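Long-range contact in oligogalacturonate lyase (Yersinia enterocolitica subsp. enterocolitica, PDB 3PE7), which cleaves oligogalacturonates by beta-elimination in the cytoplasm, probably with the help of a manganese ion bound in its seven-bladed beta-propeller: residues Val231-Glu243 against Tyr254-Tyr267. Residues are numbered along the deposited sequence; the frame is centred on the assembly and turned at random.
Sequences VKTHAEGESCTHE and YVSYLKGSPDRFIY
Lys-232 reaches in from the loop before strand 238-243 to join Glu-238, Tyr-254 and Ser-256 in a polar network on one face of an antiparallel strand pair. The ammonium NZ of Lys-232 donates to Tyr-254 OH at 2.9 Å, arriving at the edge of that ring and in its plane, and makes a salt bridge with Glu-238 OE1, which offers its syn lone pair. NZ also makes an off-centre cation-pi contact with the Tyr-267 ring, 4.5 Å from its centroid. On its anti side, Glu-238 OE1 receives a second bond, from Ser-256 OG at 2.7 Å, 25° out of the carboxylate plane. Glu-238 reaches both donors because its chain is fully extended, with CG anti to the backbone N (chi1 -179°); its OE2 takes the Ala-235 amide, so both oxygens are engaged and the carboxylate's rotation is fixed. Beside this network, Cys-240 SG approaches the Tyr-254 ring obliquely, 4.0 Å from CE2.

On the other face, Ser-239 CB sits over one face of the Tyr-257 ring, 3.7 Å from its centroid, while the Arg-264 guanidinium lies over the opposite face and Thr-241 CG2 lies at the ring's edge.

Between these two faces, pairs of backbone bonds join Ser-239 with Tyr-257 and Thr-241 with Val-255, and Lys-259 N adds a bond to Gly-237 O. Further out, Asn-276 also bonds Tyr-254 OH, and His-211 holds Ser-239 OG. The hairpin formed by strands 238-245 and 252-258 opens a four-stranded antiparallel blade of the seven-bladed beta-propeller; toward the end of strand 238-245 the side chain of His-242 lies about 8 Å from the bound manganese.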
loop_
_atom_site.group_PDB
_atom_site.type_symbol
_atom_site.label_atom_id
_atom_site.label_comp_id
_atom_site.label_asym_id
_atom_site.label_seq_id
_atom_site.Cartn_x
_atom_site.Cartn_y
_atom_site.Cartn_z
ATOM N N VAL A 231 -16.270 11.586 -4.583
ATOM C CA VAL A 231 -16.688 10.989 -3.312
ATOM C C VAL A 231 -17.280 12.065 -2.399
ATOM O O VAL A 231 -18.289 11.841 -1.715
ATOM C CB VAL A 231 -15.484 10.255 -2.657
ATOM C CG1 VAL A 231 -15.780 9.880 -1.191
ATOM C CG2 VAL A 231 -15.112 9.027 -3.480
ATOM N N LYS A 232 -16.672 13.246 -2.408
ATOM C CA LYS A 232 -17.219 14.380 -1.670
ATOM C C LYS A 232 -16.794 15.691 -2.310
ATOM O O LYS A 232 -15.820 15.732 -3.067
ATOM C CB LYS A 232 -16.789 14.345 -0.198
ATOM C CG LYS A 232 -15.392 14.898 0.073
ATOM C CD LYS A 232 -14.986 14.719 1.517
ATOM C CE LYS A 232 -15.816 15.596 2.454
ATOM N NZ LYS A 232 -15.394 15.370 3.892
ATOM N N THR A 233 -17.545 16.745 -2.007
ATOM C CA THR A 233 -17.091 18.100 -2.253
ATOM C C THR A 233 -16.304 18.546 -1.020
ATOM O O THR A 233 -16.819 18.516 0.104
ATOM C CB THR A 233 -18.266 19.044 -2.506
ATOM O OG1 THR A 233 -18.993 18.575 -3.646
ATOM C CG2 THR A 233 -17.768 20.463 -2.775
ATOM N N HIS A 234 -15.049 18.934 -1.238
ATOM C CA HIS A 234 -14.203 19.458 -0.167
ATOM C C HIS A 234 -14.822 20.727 0.406
ATOM O O HIS A 234 -15.247 21.621 -0.342
ATOM C CB HIS A 234 -12.809 19.817 -0.691
ATOM C CG HIS A 234 -11.946 18.642 -1.043
ATOM N ND1 HIS A 234 -10.594 18.606 -0.769
ATOM C CD2 HIS A 234 -12.235 17.471 -1.663
ATOM C CE1 HIS A 234 -10.088 17.465 -1.208
ATOM N NE2 HIS A 234 -11.063 16.760 -1.755
ATOM N N ALA A 235 -14.873 20.801 1.729
ATOM C CA ALA A 235 -15.216 22.052 2.381
ATOM C C ALA A 235 -14.072 23.022 2.197
ATOM O O ALA A 235 -12.957 22.638 1.788
ATOM C CB ALA A 235 -15.512 21.836 3.857
ATOM N N GLU A 236 -14.342 24.292 2.487
ATOM C CA GLU A 236 -13.327 25.319 2.350
ATOM C C GLU A 236 -12.154 25.011 3.264
ATOM O O GLU A 236 -12.341 24.763 4.460
ATOM C CB GLU A 236 -13.911 26.702 2.680
ATOM C CG GLU A 236 -13.038 27.849 2.215
ATOM C CD GLU A 236 -12.858 27.875 0.708
ATOM O OE1 GLU A 236 -11.764 28.283 0.244
ATOM O OE2 GLU A 236 -13.807 27.486 -0.015
ATOM N N GLY A 237 -10.953 25.025 2.694
ATOM C CA GLY A 237 -9.730 24.689 3.432
ATOM C C GLY A 237 -9.501 23.206 3.727
ATOM O O GLY A 237 -8.556 22.867 4.438
ATOM N N GLU A 238 -10.357 22.334 3.187
ATOM C CA GLU A 238 -10.297 20.883 3.495
ATOM C C GLU A 238 -9.378 20.140 2.543
ATOM O O GLU A 238 -9.461 20.312 1.310
ATOM C CB GLU A 238 -11.687 20.242 3.477
ATOM C CG GLU A 238 -11.657 18.730 3.823
ATOM C CD GLU A 238 -13.014 18.039 3.802
ATOM O OE1 GLU A 238 -13.082 16.911 4.348
ATOM O OE2 GLU A 238 -13.991 18.593 3.250
ATOM N N SER A 239 -8.505 19.320 3.134
ATOM C CA SER A 239 -7.655 18.379 2.411
ATOM C C SER A 239 -8.147 16.980 2.764
ATOM O O SER A 239 -8.599 16.755 3.891
ATOM C CB SER A 239 -6.191 18.516 2.851
ATOM O OG SER A 239 -5.632 19.756 2.422
ATOM N N CYS A 240 -8.098 16.077 1.791
ATOM C CA CYS A 240 -8.487 14.681 1.971
ATOM C C CYS A 240 -7.378 13.794 1.403
ATOM O O CYS A 240 -6.889 14.027 0.294
ATOM C CB CYS A 240 -9.803 14.388 1.251
ATOM S SG CYS A 240 -11.181 15.428 1.760
ATOM N N THR A 241 -6.978 12.768 2.147
ATOM C CA THR A 241 -5.828 11.979 1.738
ATOM C C THR A 241 -5.942 10.598 2.372
ATOM O O THR A 241 -6.903 10.348 3.140
ATOM C CB THR A 241 -4.500 12.694 2.154
ATOM O OG1 THR A 241 -3.375 11.998 1.597
ATOM C CG2 THR A 241 -4.388 12.805 3.666
ATOM N N HIS A 242 -4.979 9.723 2.049
ATOM C CA HIS A 242 -4.859 8.399 2.674
ATOM C C HIS A 242 -6.059 7.504 2.417
ATOM O O HIS A 242 -6.356 6.616 3.224
ATOM C CB HIS A 242 -4.622 8.523 4.189
ATOM C CG HIS A 242 -3.381 9.286 4.546
ATOM N ND1 HIS A 242 -2.985 9.495 5.851
ATOM C CD2 HIS A 242 -2.440 9.875 3.768
ATOM C CE1 HIS A 242 -1.879 10.217 5.861
ATOM N NE2 HIS A 242 -1.519 10.451 4.608
ATOM N N GLU A 243 -6.738 7.728 1.290
ATOM C CA GLU A 243 -7.951 6.953 1.001
ATOM C C GLU A 243 -7.625 5.477 0.758
ATOM O O GLU A 243 -6.586 5.124 0.185
ATOM C CB GLU A 243 -8.768 7.555 -0.166
ATOM C CG GLU A 243 -8.199 7.298 -1.577
ATOM C CD GLU A 243 -7.040 8.220 -1.939
ATOM O OE1 GLU A 243 -6.772 9.199 -1.185
ATOM O OE2 GLU A 243 -6.389 7.959 -2.987
ATOM N N TYR A 254 -10.898 7.559 4.649
ATOM C CA TYR A 254 -9.873 8.553 4.330
ATOM C C TYR A 254 -9.632 9.467 5.515
ATOM O O TYR A 254 -10.348 9.423 6.518
ATOM C CB TYR A 254 -10.267 9.380 3.082
ATOM C CG TYR A 254 -11.529 10.201 3.262
ATOM C CD1 TYR A 254 -12.799 9.634 3.037
ATOM C CD2 TYR A 254 -11.457 11.544 3.664
ATOM C CE1 TYR A 254 -13.969 10.402 3.212
ATOM C CE2 TYR A 254 -12.610 12.309 3.830
ATOM C CZ TYR A 254 -13.856 11.733 3.601
ATOM O OH TYR A 254 -14.988 12.514 3.799
ATOM N N VAL A 255 -8.619 10.318 5.374
ATOM C CA VAL A 255 -8.242 11.252 6.423
ATOM C C VAL A 255 -8.548 12.672 5.946
ATOM O O VAL A 255 -8.276 13.017 4.783
ATOM C CB VAL A 255 -6.760 11.103 6.778
ATOM C CG1 VAL A 255 -6.294 12.211 7.731
ATOM C CG2 VAL A 255 -6.530 9.761 7.429
ATOM N N SER A 256 -9.122 13.470 6.834
ATOM C CA SER A 256 -9.505 14.840 6.515
ATOM C C SER A 256 -8.860 15.827 7.492
ATOM O O SER A 256 -8.773 15.572 8.692
ATOM C CB SER A 256 -11.029 14.977 6.583
ATOM O OG SER A 256 -11.430 16.336 6.412
ATOM N N TYR A 257 -8.440 16.972 6.984
ATOM C CA TYR A 257 -8.015 18.051 7.874
ATOM C C TYR A 257 -8.262 19.407 7.219
ATOM O O TYR A 257 -8.487 19.481 6.014
ATOM C CB TYR A 257 -6.553 17.874 8.298
ATOM C CG TYR A 257 -5.541 17.827 7.164
ATOM C CD1 TYR A 257 -4.867 18.981 6.753
ATOM C CD2 TYR A 257 -5.228 16.617 6.528
ATOM C CE1 TYR A 257 -3.918 18.931 5.719
ATOM C CE2 TYR A 257 -4.283 16.563 5.498
ATOM C CZ TYR A 257 -3.635 17.718 5.104
ATOM O OH TYR A 257 -2.693 17.656 4.087
ATOM N N LEU A 258 -8.219 20.460 8.033
ATOM C CA LEU A 258 -8.549 21.815 7.584
ATOM C C LEU A 258 -7.359 22.726 7.784
ATOM O O LEU A 258 -6.649 22.616 8.782
ATOM C CB LEU A 258 -9.729 22.367 8.379
ATOM C CG LEU A 258 -11.084 21.682 8.263
ATOM C CD1 LEU A 258 -12.053 22.265 9.318
ATOM C CD2 LEU A 258 -11.632 21.844 6.842
ATOM N N LYS A 259 -7.143 23.626 6.828
ATOM C CA LYS A 259 -6.133 24.656 7.016
ATOM C C LYS A 259 -6.470 25.437 8.293
ATOM O O LYS A 259 -7.632 25.710 8.566
ATOM C CB LYS A 259 -6.079 25.572 5.789
ATOM C CG LYS A 259 -4.923 26.581 5.803
ATOM C CD LYS A 259 -4.470 26.910 4.385
ATOM C CE LYS A 259 -3.448 28.055 4.368
ATOM N NZ LYS A 259 -4.107 29.398 4.540
ATOM N N GLY A 260 -5.449 25.754 9.085
ATOM C CA GLY A 260 -5.641 26.523 10.312
ATOM C C GLY A 260 -5.703 25.695 11.581
ATOM O O GLY A 260 -5.762 26.239 12.679
ATOM N N SER A 261 -5.692 24.375 11.440
ATOM C CA SER A 261 -5.727 23.480 12.596
ATOM C C SER A 261 -4.902 22.227 12.289
ATOM O O SER A 261 -4.929 21.734 11.160
ATOM C CB SER A 261 -7.174 23.077 12.913
ATOM O OG SER A 261 -7.219 22.024 13.869
ATOM N N PRO A 262 -4.185 21.691 13.291
ATOM C CA PRO A 262 -3.349 20.517 13.061
ATOM C C PRO A 262 -4.126 19.196 13.161
ATOM O O PRO A 262 -3.603 18.135 12.785
ATOM C CB PRO A 262 -2.319 20.612 14.185
ATOM C CG PRO A 262 -3.075 21.241 15.316
ATOM C CD PRO A 262 -4.097 22.160 14.695
ATOM N N ASP A 263 -5.364 19.277 13.627
ATOM C CA ASP A 263 -6.163 18.085 13.956
ATOM C C ASP A 263 -6.536 17.304 12.707
ATOM O O ASP A 263 -6.912 17.885 11.692
ATOM C CB ASP A 263 -7.425 18.462 14.732
ATOM C CG ASP A 263 -7.121 18.981 16.123
ATOM O OD1 ASP A 263 -6.011 18.695 16.639
ATOM O OD2 ASP A 263 -8.001 19.666 16.691
ATOM N N ARG A 264 -6.381 15.991 12.794
ATOM C CA ARG A 264 -6.730 15.084 11.712
ATOM C C ARG A 264 -7.915 14.247 12.134
ATOM O O ARG A 264 -8.053 13.928 13.313
ATOM C CB ARG A 264 -5.547 14.147 11.431
ATOM C CG ARG A 264 -4.676 14.533 10.242
ATOM C CD ARG A 264 -3.864 15.764 10.486
ATOM N NE ARG A 264 -2.840 15.931 9.442
ATOM C CZ ARG A 264 -2.242 17.091 9.167
ATOM N NH1 ARG A 264 -1.327 17.160 8.209
ATOM N NH2 ARG A 264 -2.559 18.187 9.844
ATOM N N PHE A 265 -8.741 13.860 11.157
ATOM C CA PHE A 265 -9.950 13.069 11.408
ATOM C C PHE A 265 -10.097 11.923 10.413
ATOM O O PHE A 265 -9.834 12.096 9.222
ATOM C CB PHE A 265 -11.195 13.965 11.345
ATOM C CG PHE A 265 -11.228 15.008 12.421
ATOM C CD1 PHE A 265 -11.809 14.729 13.648
ATOM C CD2 PHE A 265 -10.641 16.262 12.217
ATOM C CE1 PHE A 265 -11.807 15.692 14.668
ATOM C CE2 PHE A 265 -10.654 17.226 13.224
ATOM C CZ PHE A 265 -11.237 16.934 14.441
ATOM N N ILE A 266 -10.488 10.755 10.918
ATOM C CA ILE A 266 -10.859 9.625 10.049
ATOM C C ILE A 266 -12.324 9.757 9.636
ATOM O O ILE A 266 -13.200 9.985 10.494
ATOM C CB ILE A 266 -10.650 8.248 10.741
ATOM C CG1 ILE A 266 -9.208 8.096 11.243
ATOM C CG2 ILE A 266 -11.030 7.113 9.816
ATOM C CD1 ILE A 266 -8.998 6.848 12.124
ATOM N N TYR A 267 -12.572 9.623 8.334
ATOM C CA TYR A 267 -13.913 9.710 7.755
ATOM C C TYR A 267 -14.210 8.436 6.990
ATOM O O TYR A 267 -13.298 7.723 6.563
ATOM C CB TYR A 267 -13.986 10.873 6.762
ATOM C CG TYR A 267 -14.370 12.211 7.356
ATOM C CD1 TYR A 267 -15.640 12.752 7.150
ATOM C CD2 TYR A 267 -13.466 12.931 8.134
ATOM C CE1 TYR A 267 -15.993 13.996 7.693
ATOM C CE2 TYR A 267 -13.817 14.174 8.679
ATOM C CZ TYR A 267 -15.076 14.687 8.453
ATOM O OH TYR A 267 -15.415 15.905 9.009
#